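Local atomic coordinates of germination protein (Bacillus megaterium, PDB entry 6O59), a protein that probably helps the dormant spore sense germinants as the A subunit of the receptor GerK3, represented here by that subunit's N-terminal domain. Residues N8-N13 with S39-I44; E19-S24 with D100-L105; F32-N37 with L61-K66; Q54-Y59 with L121-Q126. One frame throughout, in Å; residues are numbered along the deposited sequence.

Interaction 1 (N8-N13 with S39-I44); sequences NLLSEN and SLAAAI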
loop_
_atom_site.group_PDB
_atom_site.type_symbol
_atom_site.label_atom_id
_atom_site.label_comp_id
_atom_site.label_asym_id
_atom_site.label_seq_id
_atom_site.Cartn_x
_atom_site.Cartn_y
_atom_site.Cartn_z
ATOM N N ASN A 8 19.282 -12.393 -5.793
ATOM C CA ASN A 8 19.455 -12.389 -7.244
ATOM C C ASN A 8 18.173 -12.807 -7.946
ATOM O O ASN A 8 17.809 -12.156 -8.917
ATOM C CB ASN A 8 20.629 -13.249 -7.683
ATOM C CG ASN A 8 21.959 -12.573 -7.460
ATOM O OD1 ASN A 8 22.702 -12.916 -6.533
ATOM N ND2 ASN A 8 22.290 -11.591 -8.300
ATOM N N LEU A 9 17.446 -13.819 -7.430
ATOM C CA LEU A 9 16.175 -14.242 -8.035
ATOM C C LEU A 9 15.060 -13.213 -7.790
ATOM O O LEU A 9 14.939 -12.677 -6.684
ATOM C CB LEU A 9 15.729 -15.625 -7.536
ATOM C CG LEU A 9 16.589 -16.832 -7.941
ATOM C CD1 LEU A 9 16.262 -18.021 -7.081
ATOM C CD2 LEU A 9 16.410 -17.184 -9.412
ATOM N N LEU A 10 14.261 -12.938 -8.839
ATOM C CA LEU A 10 13.126 -12.009 -8.817
ATOM C C LEU A 10 12.029 -12.550 -7.887
ATOM O O LEU A 10 11.450 -11.790 -7.108
ATOM C CB LEU A 10 12.609 -11.805 -10.265
ATOM C CG LEU A 10 11.231 -11.209 -10.518
ATOM C CD1 LEU A 10 11.157 -9.777 -10.070
ATOM C CD2 LEU A 10 10.899 -11.265 -11.973
ATOM N N SER A 11 11.787 -13.874 -7.952
ATOM C CA SER A 11 10.838 -14.618 -7.126
ATOM C C SER A 11 11.112 -14.382 -5.647
ATOM O O SER A 11 10.177 -14.142 -4.878
ATOM C CB SER A 11 10.941 -16.111 -7.435
ATOM O OG SER A 11 12.255 -16.607 -7.228
ATOM N N GLU A 12 12.411 -14.425 -5.270
ATOM C CA GLU A 12 12.903 -14.231 -3.912
ATOM C C GLU A 12 12.676 -12.794 -3.452
ATOM O O GLU A 12 12.285 -12.573 -2.302
ATOM C CB GLU A 12 14.388 -14.611 -3.809
ATOM C CG GLU A 12 14.636 -16.108 -3.931
ATOM C CD GLU A 12 16.006 -16.625 -3.529
ATOM O OE1 GLU A 12 16.053 -17.645 -2.807
ATOM O OE2 GLU A 12 17.028 -16.029 -3.947
ATOM N N ASN A 13 12.882 -11.818 -4.359
ATOM C CA ASN A 13 12.698 -10.403 -4.044
ATOM C C ASN A 13 11.239 -10.085 -3.873
ATOM O O ASN A 13 10.892 -9.305 -2.986
ATOM C CB ASN A 13 13.315 -9.522 -5.113
ATOM C CG ASN A 13 14.816 -9.504 -5.047
ATOM O OD1 ASN A 13 15.420 -9.362 -3.975
ATOM N ND2 ASN A 13 15.454 -9.660 -6.193
ATOM N N SER A 39 12.565 -14.353 -22.548
ATOM C CA SER A 39 13.184 -15.289 -21.607
ATOM C C SER A 39 13.404 -14.661 -20.233
ATOM O O SER A 39 13.384 -15.372 -19.228
ATOM C CB SER A 39 14.526 -15.766 -22.157
ATOM O OG SER A 39 15.462 -14.701 -22.247
ATOM N N LEU A 40 13.647 -13.346 -20.195
ATOM C CA LEU A 40 13.953 -12.675 -18.951
ATOM C C LEU A 40 12.708 -12.110 -18.280
ATOM O O LEU A 40 12.074 -11.197 -18.803
ATOM C CB LEU A 40 14.986 -11.578 -19.214
ATOM C CG LEU A 40 15.845 -11.138 -18.044
ATOM C CD1 LEU A 40 16.686 -12.273 -17.505
ATOM C CD2 LEU A 40 16.747 -10.022 -18.470
ATOM N N ALA A 41 12.368 -12.657 -17.105
ATOM C CA ALA A 41 11.236 -12.202 -16.311
ATOM C C ALA A 41 11.601 -10.927 -15.577
ATOM O O ALA A 41 12.721 -10.798 -15.088
ATOM C CB ALA A 41 10.823 -13.273 -15.320
ATOM N N ALA A 42 10.661 -9.976 -15.521
ATOM C CA ALA A 42 10.806 -8.705 -14.820
ATOM C C ALA A 42 9.493 -8.340 -14.138
ATOM O O ALA A 42 8.460 -8.941 -14.435
ATOM C CB ALA A 42 11.237 -7.612 -15.789
ATOM N N ALA A 43 9.533 -7.391 -13.196
ATOM C CA ALA A 43 8.332 -6.941 -12.486
ATOM C C ALA A 43 8.370 -5.456 -12.157
ATOM O O ALA A 43 9.449 -4.913 -11.876
ATOM C CB ALA A 43 8.135 -7.740 -11.199
ATOM N N ILE A 44 7.175 -4.808 -12.194
ATOM C CA ILE A 44 6.946 -3.430 -11.742
ATOM C C ILE A 44 6.257 -3.527 -10.388
ATOM O O ILE A 44 5.220 -4.198 -10.270
ATOM C CB ILE A 44 6.150 -2.498 -12.697
ATOM C CG1 ILE A 44 6.342 -2.871 -14.182
ATOM C CG2 ILE A 44 6.499 -1.021 -12.409
ATOM C CD1 ILE A 44 5.440 -2.109 -15.178
#
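Leu-10 packs on Ala-41 and Ala-43 in an apolar contact between the first turn of helix 10-20 and strand 40-47, without a hydrogen bond between the two segments. The two methyls are spread along one face of the strand. Leu-10 CD2 takes the earlier position, 3.9 Å from Ala-41 CB, and also lies against the backbone, 3.6 Å from Ala-41 O and 3.8 Å from Ala-42 N. Leu-10 CD1 sits one strand repeat further on, 3.8 Å from Ala-43 CB. This is the packing of a helix on one face of an antiparallel five-stranded sheet in an alpha/beta domain: Ala-41 and Ala-43 offer their CB atoms to the helix, whereas that of Ala-42 points to the opposite face, where it meets Phe-32. With CG anti to the backbone nitrogen (chi1 163°), Leu-10 reaches out from the helix to the sheet, and the small alanines let its branches come close to the main chain. Leu-9 is the N-cap of the helix, and its O accepts the backbone bond from Asn-13 N at 3.2 Å. Asn-13 ND2 is bonded back to Lys-7 O, and on the sheet side both Leu-10 and Asn-13 touch Ile-113 of the neighbouring strand 110-114.

Interaction 2 (E19-S24 with D100-L105); sequences EKTGNS and DLLSSL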
loop_
_atom_site.group_PDB
_atom_site.type_symbol
_atom_site.label_atom_id
_atom_site.label_comp_id
_atom_site.label_asym_id
_atom_site.label_seq_id
_atom_site.Cartn_x
_atom_site.Cartn_y
_atom_site.Cartn_z
ATOM N N GLU A 19 6.309 -10.139 2.226
ATOM C CA GLU A 19 6.639 -10.471 3.601
ATOM C C GLU A 19 6.802 -9.189 4.442
ATOM O O GLU A 19 6.148 -9.030 5.482
ATOM C CB GLU A 19 7.951 -11.264 3.574
ATOM C CG GLU A 19 8.182 -12.262 4.685
ATOM C CD GLU A 19 9.578 -12.859 4.621
ATOM O OE1 GLU A 19 9.816 -13.739 3.758
ATOM O OE2 GLU A 19 10.440 -12.429 5.422
ATOM N N LYS A 20 7.648 -8.266 3.951
ATOM C CA LYS A 20 8.045 -7.037 4.621
ATOM C C LYS A 20 6.951 -5.985 4.673
ATOM O O LYS A 20 6.874 -5.246 5.662
ATOM C CB LYS A 20 9.310 -6.480 3.969
ATOM C CG LYS A 20 10.538 -7.313 4.374
ATOM C CD LYS A 20 11.761 -7.104 3.496
ATOM C CE LYS A 20 12.932 -7.937 3.961
ATOM N NZ LYS A 20 13.477 -7.484 5.272
ATOM N N THR A 21 6.096 -5.933 3.640
ATOM C CA THR A 21 4.984 -4.977 3.532
ATOM C C THR A 21 3.639 -5.587 4.020
ATOM O O THR A 21 2.591 -4.984 3.832
ATOM C CB THR A 21 4.876 -4.487 2.096
ATOM O OG1 THR A 21 4.565 -5.606 1.252
ATOM C CG2 THR A 21 6.138 -3.737 1.619
ATOM N N GLY A 22 3.696 -6.760 4.642
ATOM C CA GLY A 22 2.558 -7.469 5.221
ATOM C C GLY A 22 1.465 -7.924 4.284
ATOM O O GLY A 22 0.323 -8.126 4.726
ATOM N N ASN A 23 1.825 -8.138 2.992
ATOM C CA ASN A 23 0.944 -8.544 1.889
ATOM C C ASN A 23 -0.202 -7.520 1.786
ATOM O O ASN A 23 -1.383 -7.891 1.723
ATOM C CB ASN A 23 0.446 -9.989 2.076
ATOM C CG ASN A 23 0.857 -10.918 0.962
ATOM O OD1 ASN A 23 0.308 -10.882 -0.159
ATOM N ND2 ASN A 23 1.831 -11.778 1.250
ATOM N N SER A 24 0.173 -6.211 1.859
ATOM C CA SER A 24 -0.740 -5.064 1.840
ATOM C C SER A 24 -1.477 -5.015 0.520
ATOM O O SER A 24 -0.875 -5.238 -0.533
ATOM C CB SER A 24 0.008 -3.763 2.109
ATOM O OG SER A 24 0.174 -3.561 3.502
ATOM N N ASP A 100 16.763 1.011 1.469
ATOM C CA ASP A 100 16.670 1.939 0.338
ATOM C C ASP A 100 15.517 1.591 -0.595
ATOM O O ASP A 100 14.792 2.490 -1.041
ATOM C CB ASP A 100 17.991 1.956 -0.441
ATOM C CG ASP A 100 19.133 2.661 0.255
ATOM O OD1 ASP A 100 18.886 3.310 1.302
ATOM O OD2 ASP A 100 20.276 2.576 -0.252
ATOM N N LEU A 101 15.350 0.291 -0.883
ATOM C CA LEU A 101 14.273 -0.217 -1.734
ATOM C C LEU A 101 12.925 0.134 -1.120
ATOM O O LEU A 101 12.099 0.778 -1.771
ATOM C CB LEU A 101 14.402 -1.751 -1.922
ATOM C CG LEU A 101 13.362 -2.436 -2.814
ATOM C CD1 LEU A 101 14.004 -3.493 -3.659
ATOM C CD2 LEU A 101 12.253 -3.068 -1.999
ATOM N N LEU A 102 12.718 -0.286 0.137
ATOM C CA LEU A 102 11.454 -0.109 0.829
ATOM C C LEU A 102 11.082 1.357 1.013
ATOM O O LEU A 102 9.929 1.701 0.765
ATOM C CB LEU A 102 11.439 -0.854 2.167
ATOM C CG LEU A 102 11.314 -2.378 2.065
ATOM C CD1 LEU A 102 11.514 -3.035 3.416
ATOM C CD2 LEU A 102 9.999 -2.801 1.421
ATOM N N SER A 103 12.042 2.221 1.347
ATOM C CA SER A 103 11.762 3.642 1.535
ATOM C C SER A 103 11.335 4.298 0.225
ATOM O O SER A 103 10.429 5.134 0.252
ATOM C CB SER A 103 12.960 4.373 2.133
ATOM O OG SER A 103 13.812 4.835 1.101
ATOM N N SER A 104 11.951 3.912 -0.910
ATOM C CA SER A 104 11.607 4.482 -2.215
ATOM C C SER A 104 10.177 4.035 -2.632
ATOM O O SER A 104 9.372 4.852 -3.111
ATOM C CB SER A 104 12.658 4.121 -3.257
ATOM O OG SER A 104 12.201 3.206 -4.237
ATOM N N LEU A 105 9.855 2.752 -2.378
ATOM C CA LEU A 105 8.538 2.193 -2.642
ATOM C C LEU A 105 7.466 2.969 -1.847
ATOM O O LEU A 105 6.477 3.400 -2.440
ATOM C CB LEU A 105 8.536 0.693 -2.266
ATOM C CG LEU A 105 7.208 -0.073 -2.398
ATOM C CD1 LEU A 105 6.898 -0.370 -3.837
ATOM C CD2 LEU A 105 7.275 -1.363 -1.652
#
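Lys-20, the last residue of helix 10-20, and Thr-21 just beyond it meet Leu-102 and Leu-105 of helix 98-106. The van der Waals contacts divide by branch. Thr-21 CG2 faces both leucines, 4.0 Å from Leu-102 CD2 and 4.2 Å from Leu-105 CD2, and so touches two residues one helical turn apart. Leu-102 CD1 turns instead to the lysine, 4.1 Å from Lys-20 CD, with the two side chains crossing at about a right angle; here the lysine contributes its aliphatic stem.

Polar bonds fix the end of the first helix. Thr-21 has its hydroxyl between the backbone N and the carbonyl carbon (chi1 63°); OG1 is bonded back to Ile-17 O while CG2 faces the leucines. Beyond it the chain turns through positive phi at Gly-22 and Asn-23, and Ser-24 OG closes the turn by donating to Thr-21 O at 2.8 Å, in line with the carbonyl (C=O to donor angle 178°). The same OG is bonded to Leu-171 N of the second sheet. The ammonium end of Lys-20 makes a cation-pi contact with Trp-98.

Leu-105 also rests on Leu-111 of strand 110-114, so the two helices make one helical layer over the first antiparallel sheet of an alpha/beta domain, at the end turned to the second half of the domain.

Interaction 3 (F32-N37 with L61-K66); sequences FKIGVN and LQSLMK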
loop_
_atom_site.group_PDB
_atom_site.type_symbol
_atom_site.label_atom_id
_atom_site.label_comp_id
_atom_site.label_asym_id
_atom_site.label_seq_id
_atom_site.Cartn_x
_atom_site.Cartn_y
_atom_site.Cartn_z
ATOM N N PHE A 32 5.987 -9.033 -16.099
ATOM C CA PHE A 32 6.191 -8.910 -17.531
ATOM C C PHE A 32 7.498 -9.627 -17.930
ATOM O O PHE A 32 8.227 -10.150 -17.073
ATOM C CB PHE A 32 6.137 -7.453 -18.010
ATOM C CG PHE A 32 7.307 -6.569 -17.664
ATOM C CD1 PHE A 32 7.399 -5.966 -16.417
ATOM C CD2 PHE A 32 8.294 -6.297 -18.607
ATOM C CE1 PHE A 32 8.474 -5.135 -16.110
ATOM C CE2 PHE A 32 9.363 -5.459 -18.298
ATOM C CZ PHE A 32 9.440 -4.876 -17.058
ATOM N N LYS A 33 7.739 -9.713 -19.240
ATOM C CA LYS A 33 8.899 -10.386 -19.786
ATOM C C LYS A 33 9.627 -9.471 -20.734
ATOM O O LYS A 33 9.011 -8.645 -21.415
ATOM C CB LYS A 33 8.498 -11.695 -20.468
ATOM C CG LYS A 33 8.959 -12.901 -19.677
ATOM C CD LYS A 33 7.843 -13.859 -19.335
ATOM C CE LYS A 33 8.387 -14.993 -18.502
ATOM N NZ LYS A 33 7.303 -15.787 -17.868
ATOM N N ILE A 34 10.951 -9.599 -20.743
ATOM C CA ILE A 34 11.844 -8.820 -21.576
ATOM C C ILE A 34 12.865 -9.778 -22.248
ATOM O O ILE A 34 12.942 -10.969 -21.917
ATOM C CB ILE A 34 12.468 -7.674 -20.720
ATOM C CG1 ILE A 34 12.578 -6.364 -21.538
ATOM C CG2 ILE A 34 13.778 -8.040 -20.019
ATOM C CD1 ILE A 34 11.261 -5.379 -21.432
ATOM N N GLY A 35 13.585 -9.256 -23.226
ATOM C CA GLY A 35 14.562 -10.033 -23.970
ATOM C C GLY A 35 14.059 -10.430 -25.340
ATOM O O GLY A 35 12.910 -10.129 -25.697
ATOM N N VAL A 36 14.931 -11.114 -26.107
ATOM C CA VAL A 36 14.680 -11.575 -27.477
ATOM C C VAL A 36 13.438 -12.502 -27.516
ATOM O O VAL A 36 12.388 -12.086 -28.021
ATOM C CB VAL A 36 15.937 -12.252 -28.102
ATOM C CG1 VAL A 36 15.696 -12.629 -29.565
ATOM C CG2 VAL A 36 17.169 -11.353 -27.980
ATOM N N ASN A 37 13.554 -13.726 -26.953
ATOM C CA ASN A 37 12.478 -14.723 -26.924
ATOM C C ASN A 37 11.622 -14.627 -25.633
ATOM O O ASN A 37 10.987 -15.617 -25.243
ATOM C CB ASN A 37 13.072 -16.133 -27.082
ATOM C CG ASN A 37 13.804 -16.366 -28.383
ATOM O OD1 ASN A 37 13.641 -15.640 -29.375
ATOM N ND2 ASN A 37 14.632 -17.399 -28.406
ATOM N N LEU A 61 5.314 -2.683 -20.059
ATOM C CA LEU A 61 4.328 -3.724 -20.327
ATOM C C LEU A 61 3.905 -3.825 -21.796
ATOM O O LEU A 61 3.318 -4.841 -22.170
ATOM C CB LEU A 61 3.103 -3.563 -19.422
ATOM C CG LEU A 61 3.377 -3.505 -17.917
ATOM C CD1 LEU A 61 2.114 -3.244 -17.145
ATOM C CD2 LEU A 61 4.039 -4.756 -17.414
ATOM N N GLN A 62 4.209 -2.827 -22.632
ATOM C CA GLN A 62 3.896 -2.946 -24.065
ATOM C C GLN A 62 5.184 -3.151 -24.846
ATOM O O GLN A 62 5.123 -3.347 -26.056
ATOM C CB GLN A 62 3.130 -1.733 -24.618
ATOM C CG GLN A 62 1.732 -1.533 -24.062
ATOM C CD GLN A 62 1.200 -0.133 -24.272
ATOM O OE1 GLN A 62 0.484 0.399 -23.419
ATOM N NE2 GLN A 62 1.515 0.495 -25.409
ATOM N N SER A 63 6.353 -3.129 -24.136
ATOM C CA SER A 63 7.737 -3.251 -24.636
ATOM C C SER A 63 7.953 -2.226 -25.761
ATOM O O SER A 63 8.006 -2.581 -26.944
ATOM C CB SER A 63 8.052 -4.680 -25.073
ATOM O OG SER A 63 9.453 -4.869 -25.186
ATOM N N LEU A 64 8.014 -0.936 -25.374
ATOM C CA LEU A 64 8.088 0.201 -26.296
ATOM C C LEU A 64 9.531 0.647 -26.635
ATOM O O LEU A 64 9.712 1.662 -27.321
ATOM C CB LEU A 64 7.269 1.374 -25.716
ATOM C CG LEU A 64 5.856 1.659 -26.307
ATOM C CD1 LEU A 64 5.080 0.390 -26.646
ATOM C CD2 LEU A 64 5.036 2.527 -25.374
ATOM N N MET A 65 10.537 -0.164 -26.246
ATOM C CA MET A 65 11.955 0.086 -26.512
ATOM C C MET A 65 12.332 -0.181 -28.003
ATOM O O MET A 65 12.719 0.758 -28.696
ATOM C CB MET A 65 12.813 -0.780 -25.564
ATOM C CG MET A 65 14.311 -0.563 -25.703
ATOM S SD MET A 65 15.266 -1.920 -24.983
ATOM C CE MET A 65 15.821 -1.159 -23.521
ATOM N N LYS A 66 12.229 -1.459 -28.460
ATOM C CA LYS A 66 12.608 -2.031 -29.780
ATOM C C LYS A 66 12.583 -0.999 -30.984
ATOM O O LYS A 66 11.552 -0.351 -31.195
ATOM C CB LYS A 66 11.758 -3.292 -30.120
ATOM C CG LYS A 66 10.272 -3.062 -30.445
ATOM C CD LYS A 66 9.335 -4.051 -29.759
ATOM C CE LYS A 66 7.925 -3.888 -30.283
ATOM N NZ LYS A 66 6.910 -4.455 -29.358
#
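Phe-32 and Leu-61 join strand 27-34, at one edge of the five-stranded antiparallel sheet, to the C-terminal end of helix 54-62, which lies over one face of that sheet. The helix finishes in a Schellman motif at Ser-63, whose positive phi turns the chain into the 63-66 loop.

The phenylalanine CG stands between the backbone N and the carbonyl carbon (chi1 73°), with the ring roughly perpendicular to the plane of its stem (chi2 -82°). Leu-61 has CG anti to its carbonyl carbon (chi1 -55°), from which its extended chain swings one methyl, CD2, across to the strand. Leu-61 CD2 is 3.5 Å from Phe-32 CB and 3.7 Å from Phe-32 CD1, approaching the ring obliquely at its root, and the two side chains cross at about a right angle. Phe-32 also packs on Ile-44 of the next strand, as does Leu-61.

Two residues along, Ile-34 lies on the same side of the strand, and its CD1 comes in the plane of the Phe-32 ring, at its edge. Ile-34 also touches Ile-82 of helix 78-86, as does Met-65, so the loop after helix 54-62 and the strand share a neighbour. Ser-63 holds OG anti to its backbone N, where it is bonded to Gln-69 OE1, which also accepts a bond from Lys-66 N. Ile-34 CD1 reaches this same hydroxyl at van der Waals range, 4.2 Å from Ser-63 OG.

Interaction 4 (Q54-Y59 with L121-Q126); sequences QAIQDY and LSVSTQ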
loop_
_atom_site.group_PDB
_atom_site.type_symbol
_atom_site.label_atom_id
_atom_site.label_comp_id
_atom_site.label_asym_id
_atom_site.label_seq_id
_atom_site.Cartn_x
_atom_site.Cartn_y
_atom_site.Cartn_z
ATOM N N GLN A 54 1.360 5.441 -15.571
ATOM C CA GLN A 54 0.924 4.957 -16.865
ATOM C C GLN A 54 2.038 4.944 -17.917
ATOM O O GLN A 54 2.405 3.847 -18.317
ATOM C CB GLN A 54 -0.318 5.664 -17.377
ATOM C CG GLN A 54 -1.305 4.695 -18.037
ATOM C CD GLN A 54 -1.493 3.333 -17.382
ATOM O OE1 GLN A 54 -1.006 2.304 -17.879
ATOM N NE2 GLN A 54 -2.219 3.282 -16.274
ATOM N N ALA A 55 2.649 6.095 -18.274
ATOM C CA ALA A 55 3.728 6.179 -19.276
ATOM C C ALA A 55 4.849 5.114 -19.075
ATOM O O ALA A 55 5.285 4.513 -20.057
ATOM C CB ALA A 55 4.331 7.573 -19.274
ATOM N N ILE A 56 5.276 4.867 -17.819
ATOM C CA ILE A 56 6.326 3.898 -17.468
ATOM C C ILE A 56 5.795 2.464 -17.662
ATOM O O ILE A 56 6.464 1.656 -18.331
ATOM C CB ILE A 56 6.890 4.152 -16.043
ATOM C CG1 ILE A 56 7.672 5.488 -16.033
ATOM C CG2 ILE A 56 7.786 2.975 -15.562
ATOM C CD1 ILE A 56 7.839 6.160 -14.689
ATOM N N GLN A 57 4.585 2.175 -17.126
ATOM C CA GLN A 57 3.910 0.884 -17.296
ATOM C C GLN A 57 3.679 0.596 -18.778
ATOM O O GLN A 57 3.944 -0.512 -19.226
ATOM C CB GLN A 57 2.585 0.859 -16.544
ATOM C CG GLN A 57 2.765 0.818 -15.032
ATOM C CD GLN A 57 1.486 0.439 -14.359
ATOM O OE1 GLN A 57 1.009 -0.689 -14.483
ATOM N NE2 GLN A 57 0.895 1.373 -13.644
ATOM N N ASP A 58 3.247 1.612 -19.545
ATOM C CA ASP A 58 3.026 1.534 -20.986
ATOM C C ASP A 58 4.294 1.093 -21.685
ATOM O O ASP A 58 4.259 0.147 -22.473
ATOM C CB ASP A 58 2.576 2.902 -21.541
ATOM C CG ASP A 58 1.142 3.303 -21.252
ATOM O OD1 ASP A 58 0.452 2.561 -20.518
ATOM O OD2 ASP A 58 0.707 4.361 -21.764
ATOM N N TYR A 59 5.424 1.766 -21.368
ATOM C CA TYR A 59 6.725 1.480 -21.962
ATOM C C TYR A 59 7.121 0.025 -21.684
ATOM O O TYR A 59 7.378 -0.733 -22.620
ATOM C CB TYR A 59 7.794 2.463 -21.434
ATOM C CG TYR A 59 9.220 2.030 -21.724
ATOM C CD1 TYR A 59 9.949 1.287 -20.795
ATOM C CD2 TYR A 59 9.837 2.354 -22.930
ATOM C CE1 TYR A 59 11.236 0.837 -21.079
ATOM C CE2 TYR A 59 11.139 1.937 -23.211
ATOM C CZ TYR A 59 11.836 1.180 -22.282
ATOM O OH TYR A 59 13.123 0.769 -22.546
ATOM N N LEU A 121 15.830 -0.821 -9.773
ATOM C CA LEU A 121 15.744 0.551 -10.315
ATOM C C LEU A 121 14.498 1.241 -9.766
ATOM O O LEU A 121 13.435 0.641 -9.808
ATOM C CB LEU A 121 15.683 0.465 -11.839
ATOM C CG LEU A 121 15.475 1.792 -12.556
ATOM C CD1 LEU A 121 15.813 1.657 -14.021
ATOM C CD2 LEU A 121 14.048 2.267 -12.394
ATOM N N SER A 122 14.681 2.442 -9.227
ATOM C CA SER A 122 13.597 3.307 -8.738
ATOM C C SER A 122 13.352 4.501 -9.664
ATOM O O SER A 122 14.301 5.187 -10.053
ATOM C CB SER A 122 13.910 3.829 -7.333
ATOM O OG SER A 122 13.941 2.813 -6.342
ATOM N N VAL A 123 12.090 4.788 -9.963
ATOM C CA VAL A 123 11.771 5.946 -10.795
ATOM C C VAL A 123 10.697 6.791 -10.086
ATOM O O VAL A 123 9.737 6.242 -9.544
ATOM C CB VAL A 123 11.401 5.574 -12.264
ATOM C CG1 VAL A 123 10.321 4.496 -12.354
ATOM C CG2 VAL A 123 11.045 6.800 -13.090
ATOM N N SER A 124 10.903 8.120 -10.060
ATOM C CA SER A 124 10.000 9.085 -9.452
ATOM C C SER A 124 9.308 9.959 -10.511
ATOM O O SER A 124 9.974 10.458 -11.413
ATOM C CB SER A 124 10.768 9.962 -8.474
ATOM O OG SER A 124 9.885 10.855 -7.810
ATOM N N THR A 125 7.985 10.183 -10.363
ATOM C CA THR A 125 7.167 11.017 -11.265
ATOM C C THR A 125 6.740 12.366 -10.568
ATOM O O THR A 125 6.188 13.255 -11.236
ATOM C CB THR A 125 5.971 10.209 -11.808
ATOM O OG1 THR A 125 6.456 8.986 -12.380
ATOM C CG2 THR A 125 5.196 10.966 -12.891
ATOM N N GLN A 126 7.055 12.541 -9.257
ATOM C CA GLN A 126 6.763 13.785 -8.516
ATOM C C GLN A 126 8.039 14.709 -8.423
ATOM O O GLN A 126 9.143 14.288 -8.814
ATOM C CB GLN A 126 6.151 13.491 -7.113
ATOM C CG GLN A 126 7.068 12.794 -6.073
ATOM C CD GLN A 126 6.724 13.057 -4.604
ATOM O OE1 GLN A 126 7.399 12.560 -3.688
ATOM N NE2 GLN A 126 5.684 13.846 -4.329
#
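Helix-on-sheet packing in an alpha/beta domain brings Ile-56, in the first turn of helix 54-62, onto Val-123 near the end of strand 120-124 and Thr-125 just past it. The strand lies between 110-114 and 91-95 in the antiparallel sheet. Ile-56 and Val-123 reach toward each other tip to tip, and the contact is made by a single methyl of the isoleucine: Ile-56 CD1 meets both branches of the valine, 3.6 Å from Val-123 CG2 and 3.8 Å from Val-123 CG1. It extends this far because CG1 of Ile-56 is anti to the carbonyl carbon (chi1 -68°) and CD1 continues the chain outward (chi2 158°). Val-123 is buried here, with Ile-86 of helix 78-86 and Val-92 of the adjoining strand also against it, so two helices and the adjoining strand 91-95 meet at this residue. Neither segment donates a hydrogen bond to the other. Toward the surface Thr-125 flanks the isoleucine. Its hydroxyl is bonded to Asp-52 O, in the loop leading into helix 54-62, which ties the strand end to the start of the helix, and from that position Thr-125 OG1 lies 3.9 Å from Ile-56 CD1.

How the interactions relate
All four contacts gather round one five-stranded antiparallel sheet, that of the first half of this N-terminal domain. Interactions 1 and 2, with centres 16 Å apart, share helix 10-20 on one face; interactions 3 and 4, 15 Å apart, share helix 54-62 on the other, making an alpha/beta/alpha sandwich. Interactions 1 and 3 adjoin through strands 40-47 and 27-34, where Ala-42 N bonds to Phe-32 O. Interaction 2 joins interaction 4 through a probable hydrogen bond between Ser-104 OG and Ser-122 OG, although their centres lie 18 Å apart. Along the chain, interaction 1 closes before interaction 4 opens, while interactions 2 and 4 cross and bring residues 100-126 back to helices 10-20 and 54-62.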